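Local coordinates for cell division protein FtsI/penicillin binding protein 2 (Legionella pneumophila subsp. pneumophila ATCC 43290, PDB 4ZTK) that probably cross-links peptidoglycan at the division septum as a penicillin-binding D,D-transpeptidase of the FtsI family, at residues Thr156-Asp161 and Tyr196-Asn201; Arg152-Glu157 and Ser211-Glu216. All blocks are in the same frame, centred on the assembly; numbering follows the deposited sequence.

Interaction 1 of 2, residues Thr156-Asp161 and Tyr196-Asn201; sequences TEFGFD and YAILAN
Phe158 meets Ile198 and Leu199 in a small, buried and mainly apolar patch between the end of helix 148-157 and the last turns of helix 189-200. The ring of Phe158 carries most of it. Its CE1 corner lies 3.7 Å from Ile198 CG2 and 3.8 Å from Leu199 CD2, so two methyls share one corner of the ring. Both approach obliquely. The CD1 atom of Phe158 also lies 3.9 Å from Ile198 CG2. Ile198 CG2 is anti to its backbone N (CG1 at chi1 -65°), and this turns the methyl to the ring while CG1 and CD1 run on toward the Phe158 backbone. The side chain of Leu199 crosses that of Phe158 at about a right angle.

A second kind of contact sets a methyl against the backbone. Ile198 CD1 lies 3.7 Å from Phe158 O and 4.1 Å from Glu157 O. The Phe158 oxygen is not left to this methyl, since it is also hydrogen-bonded to Ser195 OG in helix 189-200.

The turn that presents Phe158 is a Schellman motif. Gly159 takes a positive phi of 100°, where a side chain would press on the preceding carbonyl, and its N bonds to Thr156 O at 2.9 Å. Phe160 N probably bonds back to Leu155 O. The chain leaves the helix here.

Phe85 of helix 83-92 stacks edge-to-face with Phe158, and also with Phe160 and Tyr196. Helix 83-92 begins at Lys83, which with Ser80 forms an SxxK-type pattern consistent with the active-site serine and lysine of this family. Between the two segments themselves the chemistry is dispersion and exclusion of water, so the fit depends on the shapes of one ring and two branched chains, with polar bonding supplied nearby by Ser195.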
# COMPACT_ATOMS: atom_id res chain seq x y z
N THR A 156 12.65 -7.70 4.03
CA THR A 156 13.25 -7.04 5.18
C THR A 156 13.95 -5.76 4.72
O THR A 156 13.82 -4.71 5.34
CB THR A 156 14.24 -7.97 5.93
OG1 THR A 156 13.50 -9.00 6.58
CG2 THR A 156 15.05 -7.19 6.97
N GLU A 157 14.68 -5.87 3.61
CA GLU A 157 15.34 -4.71 3.03
C GLU A 157 14.37 -3.62 2.58
O GLU A 157 14.75 -2.44 2.52
CB GLU A 157 16.23 -5.14 1.86
CG GLU A 157 17.47 -5.90 2.31
CD GLU A 157 18.32 -6.37 1.15
OE1 GLU A 157 19.32 -7.08 1.40
OE2 GLU A 157 17.99 -6.04 -0.01
N PHE A 158 13.14 -3.99 2.25
CA PHE A 158 12.11 -3.02 1.90
C PHE A 158 11.46 -2.38 3.13
O PHE A 158 10.59 -1.51 2.99
CB PHE A 158 11.01 -3.67 1.04
CG PHE A 158 11.31 -3.66 -0.43
CD1 PHE A 158 11.35 -2.47 -1.14
CD2 PHE A 158 11.53 -4.85 -1.12
CE1 PHE A 158 11.61 -2.45 -2.50
CE2 PHE A 158 11.80 -4.84 -2.48
CZ PHE A 158 11.84 -3.64 -3.17
N GLY A 159 11.86 -2.82 4.32
CA GLY A 159 11.34 -2.24 5.55
C GLY A 159 10.24 -3.06 6.20
O GLY A 159 9.58 -2.59 7.13
N PHE A 160 10.04 -4.29 5.73
CA PHE A 160 9.03 -5.16 6.32
C PHE A 160 9.59 -6.03 7.44
O PHE A 160 10.70 -6.56 7.35
CB PHE A 160 8.37 -6.04 5.25
CG PHE A 160 7.53 -5.28 4.28
CD1 PHE A 160 6.23 -4.92 4.60
CD2 PHE A 160 8.04 -4.90 3.04
CE1 PHE A 160 5.45 -4.21 3.70
CE2 PHE A 160 7.26 -4.19 2.14
CZ PHE A 160 5.96 -3.84 2.47
N ASP A 161 8.80 -6.18 8.50
CA ASP A 161 9.12 -7.08 9.60
C ASP A 161 8.84 -8.53 9.17
O ASP A 161 7.69 -8.95 9.11
CB ASP A 161 8.26 -6.72 10.81
CG ASP A 161 8.52 -7.61 12.02
OD1 ASP A 161 9.27 -8.62 11.93
OD2 ASP A 161 7.96 -7.29 13.08
N TYR A 196 6.66 1.77 0.20
CA TYR A 196 6.25 2.24 -1.12
C TYR A 196 7.12 3.40 -1.61
O TYR A 196 7.35 3.56 -2.81
CB TYR A 196 4.76 2.58 -1.16
CG TYR A 196 3.93 1.38 -1.53
CD1 TYR A 196 3.50 0.49 -0.56
CD2 TYR A 196 3.61 1.11 -2.85
CE1 TYR A 196 2.76 -0.63 -0.90
CE2 TYR A 196 2.88 -0.00 -3.20
CZ TYR A 196 2.46 -0.87 -2.22
OH TYR A 196 1.73 -1.99 -2.55
N ALA A 197 7.63 4.19 -0.68
CA ALA A 197 8.52 5.30 -1.03
C ALA A 197 9.79 4.78 -1.71
O ALA A 197 10.35 5.44 -2.58
CB ALA A 197 8.86 6.14 0.19
N ILE A 198 10.22 3.58 -1.32
CA ILE A 198 11.39 2.97 -1.94
C ILE A 198 11.15 2.71 -3.43
O ILE A 198 12.00 3.01 -4.27
CB ILE A 198 11.80 1.67 -1.22
CG1 ILE A 198 12.24 1.99 0.22
CG2 ILE A 198 12.92 0.97 -1.98
CD1 ILE A 198 12.67 0.78 1.02
N LEU A 199 9.98 2.18 -3.75
CA LEU A 199 9.61 1.94 -5.14
C LEU A 199 9.51 3.25 -5.91
O LEU A 199 9.92 3.32 -7.07
CB LEU A 199 8.28 1.18 -5.23
CG LEU A 199 8.21 -0.18 -4.54
CD1 LEU A 199 6.80 -0.74 -4.63
CD2 LEU A 199 9.22 -1.15 -5.14
N ALA A 200 8.97 4.27 -5.26
CA ALA A 200 8.84 5.58 -5.88
C ALA A 200 10.21 6.23 -6.07
O ALA A 200 10.37 7.10 -6.93
CB ALA A 200 7.93 6.48 -5.05
N ASN A 201 11.18 5.81 -5.27
CA ASN A 201 12.52 6.38 -5.30
C ASN A 201 13.44 5.57 -6.21
O ASN A 201 14.64 5.48 -5.97
CB ASN A 201 13.08 6.44 -3.87
CG ASN A 201 14.34 7.28 -3.75
OD1 ASN A 201 14.58 8.17 -4.56
ND2 ASN A 201 15.17 6.98 -2.75

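Interaction 2 of 2, residues Arg152-Glu157 and Ser211-Glu216; sequences RKKLTE and SAIISE
Lys154 reaches over to Ile213 and makes the one hydrogen bond between segments 152-157 and 211-216. Its NZ donates a hydrogen bond to Ile213 O at 2.9 Å, in the carbonyl plane and with a C=O...N angle of 160°. The chain of Lys154 starts with CG anti to the backbone N (chi1 -173°), then bends at chi2 and chi3, which brings the amine round to the carbonyl. On the way its CD passes 3.9 Å from Ile213 CG2 and 4.2 Å from Ile214 CG2. The side chains of Lys154 and Ile213 run past each other in opposite directions.

Ile213 CG2 also touches Glu157, at 4.1 Å from CB. The other branch of Ile213 ends in CD1, 3.9 Å from the carbonyl O of Glu157.

The contact joins the last turns of a helix to the end of a two-stranded antiparallel hairpin, 204-205 with 211-212, within the penicillin-binding transpeptidase domain. Backbone bonding of Ile213 with Gly203 continues beyond the strand.

Glu157 positions the amine. Its OE2 accepts a hydrogen bond from Lys154 NZ at 2.8 Å, on the syn side and 26° out of the carboxylate plane. Its OE1 is met by Lys153 NZ from above the plane. Both pairs are salt bridges, and the three residues form a network. One carboxylate thus sits between two lysines, which would probably favour its charged form. Lys154 is further packed on Ala89 of helix 83-92. Beyond Ile214, Ser215 is the N-cap of helix 216-231, and its N bonds to Asn92 OD1.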
# COMPACT_ATOMS: atom_id res chain seq x y z
N ARG A 152 12.34 -13.44 2.53
CA ARG A 152 12.54 -12.82 3.84
C ARG A 152 13.59 -11.70 3.81
O ARG A 152 13.38 -10.64 4.37
CB ARG A 152 12.93 -13.86 4.89
CG ARG A 152 11.78 -14.74 5.36
CD ARG A 152 12.15 -15.45 6.65
NE ARG A 152 12.39 -14.51 7.74
CZ ARG A 152 12.89 -14.84 8.92
NH1 ARG A 152 13.22 -16.10 9.18
NH2 ARG A 152 13.06 -13.91 9.85
N LYS A 153 14.71 -11.96 3.14
CA LYS A 153 15.79 -10.98 3.05
C LYS A 153 15.37 -9.73 2.29
O LYS A 153 15.56 -8.60 2.76
CB LYS A 153 17.03 -11.59 2.41
CG LYS A 153 18.09 -10.57 2.01
CD LYS A 153 19.37 -11.25 1.54
CE LYS A 153 20.37 -10.23 1.02
NZ LYS A 153 19.82 -9.45 -0.12
N LYS A 154 14.80 -9.92 1.10
CA LYS A 154 14.45 -8.78 0.26
C LYS A 154 13.31 -7.96 0.86
O LYS A 154 13.34 -6.73 0.79
CB LYS A 154 14.13 -9.22 -1.17
CG LYS A 154 13.93 -8.06 -2.15
CD LYS A 154 15.15 -7.16 -2.21
CE LYS A 154 16.38 -7.91 -2.71
NZ LYS A 154 17.60 -7.07 -2.62
N LEU A 155 12.32 -8.61 1.45
CA LEU A 155 11.22 -7.87 2.07
C LEU A 155 11.69 -7.12 3.32
O LEU A 155 11.20 -6.03 3.63
CB LEU A 155 10.03 -8.77 2.38
CG LEU A 155 8.91 -8.69 1.33
CD1 LEU A 155 9.41 -9.15 -0.04
CD2 LEU A 155 7.69 -9.49 1.76
N THR A 156 12.65 -7.70 4.03
CA THR A 156 13.25 -7.04 5.18
C THR A 156 13.95 -5.76 4.72
O THR A 156 13.82 -4.71 5.34
CB THR A 156 14.24 -7.97 5.93
OG1 THR A 156 13.50 -9.00 6.58
CG2 THR A 156 15.05 -7.19 6.97
N GLU A 157 14.68 -5.87 3.61
CA GLU A 157 15.34 -4.71 3.03
C GLU A 157 14.37 -3.62 2.58
O GLU A 157 14.75 -2.44 2.52
CB GLU A 157 16.23 -5.14 1.86
CG GLU A 157 17.47 -5.90 2.31
CD GLU A 157 18.32 -6.37 1.15
OE1 GLU A 157 19.32 -7.08 1.40
OE2 GLU A 157 17.99 -6.04 -0.01
N SER A 211 20.85 3.37 -1.08
CA SER A 211 21.32 2.14 -1.71
C SER A 211 20.21 1.53 -2.57
O SER A 211 19.04 1.62 -2.23
CB SER A 211 21.77 1.14 -0.65
OG SER A 211 22.87 1.63 0.08
N ALA A 212 20.60 0.91 -3.68
CA ALA A 212 19.65 0.23 -4.54
C ALA A 212 19.18 -1.07 -3.89
O ALA A 212 19.97 -1.98 -3.68
CB ALA A 212 20.27 -0.06 -5.90
N ILE A 213 17.89 -1.14 -3.56
CA ILE A 213 17.31 -2.35 -3.00
C ILE A 213 17.02 -3.35 -4.12
O ILE A 213 17.24 -4.55 -3.96
CB ILE A 213 16.02 -2.05 -2.22
CG1 ILE A 213 16.32 -1.07 -1.08
CG2 ILE A 213 15.41 -3.32 -1.67
CD1 ILE A 213 17.46 -1.53 -0.18
N ILE A 214 16.54 -2.84 -5.25
CA ILE A 214 16.37 -3.67 -6.44
C ILE A 214 17.00 -2.99 -7.65
O ILE A 214 17.22 -1.78 -7.65
CB ILE A 214 14.89 -3.99 -6.72
CG1 ILE A 214 14.06 -2.71 -6.81
CG2 ILE A 214 14.33 -4.92 -5.65
CD1 ILE A 214 12.60 -2.94 -7.26
N SER A 215 17.29 -3.78 -8.68
CA SER A 215 17.93 -3.26 -9.89
C SER A 215 17.06 -2.25 -10.63
O SER A 215 15.86 -2.13 -10.34
CB SER A 215 18.27 -4.41 -10.84
OG SER A 215 17.08 -4.95 -11.40
N GLU A 216 17.65 -1.54 -11.58
CA GLU A 216 16.91 -0.59 -12.40
C GLU A 216 15.87 -1.32 -13.24
O GLU A 216 14.74 -0.85 -13.37
CB GLU A 216 17.85 0.20 -13.30
CG GLU A 216 18.82 1.10 -12.56
CD GLU A 216 19.67 1.93 -13.49
OE1 GLU A 216 19.56 1.75 -14.73
OE2 GLU A 216 20.44 2.78 -13.00

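Helix 148-157 comes first along the chain and serves both contacts, with Thr156 and Glu157 in common to their ranges. Interaction 1 closes a loop of 34 residues, from the end of that helix to helix 189-200. Interaction 2 starts earlier, at 152-157, and ends later, at 211-216, so its longer loop encloses the first. The two touch directly. Phe158 CZ lies 3.7 Å from Ile214 CG2, and Ile198 CG2 lies 4.1 Å from Ile213 CG1, making one continuous apolar cluster. Together they tie the end of helix 148-157 to helix 189-200 and to the segment between hairpin 204-212 and helix 216-231.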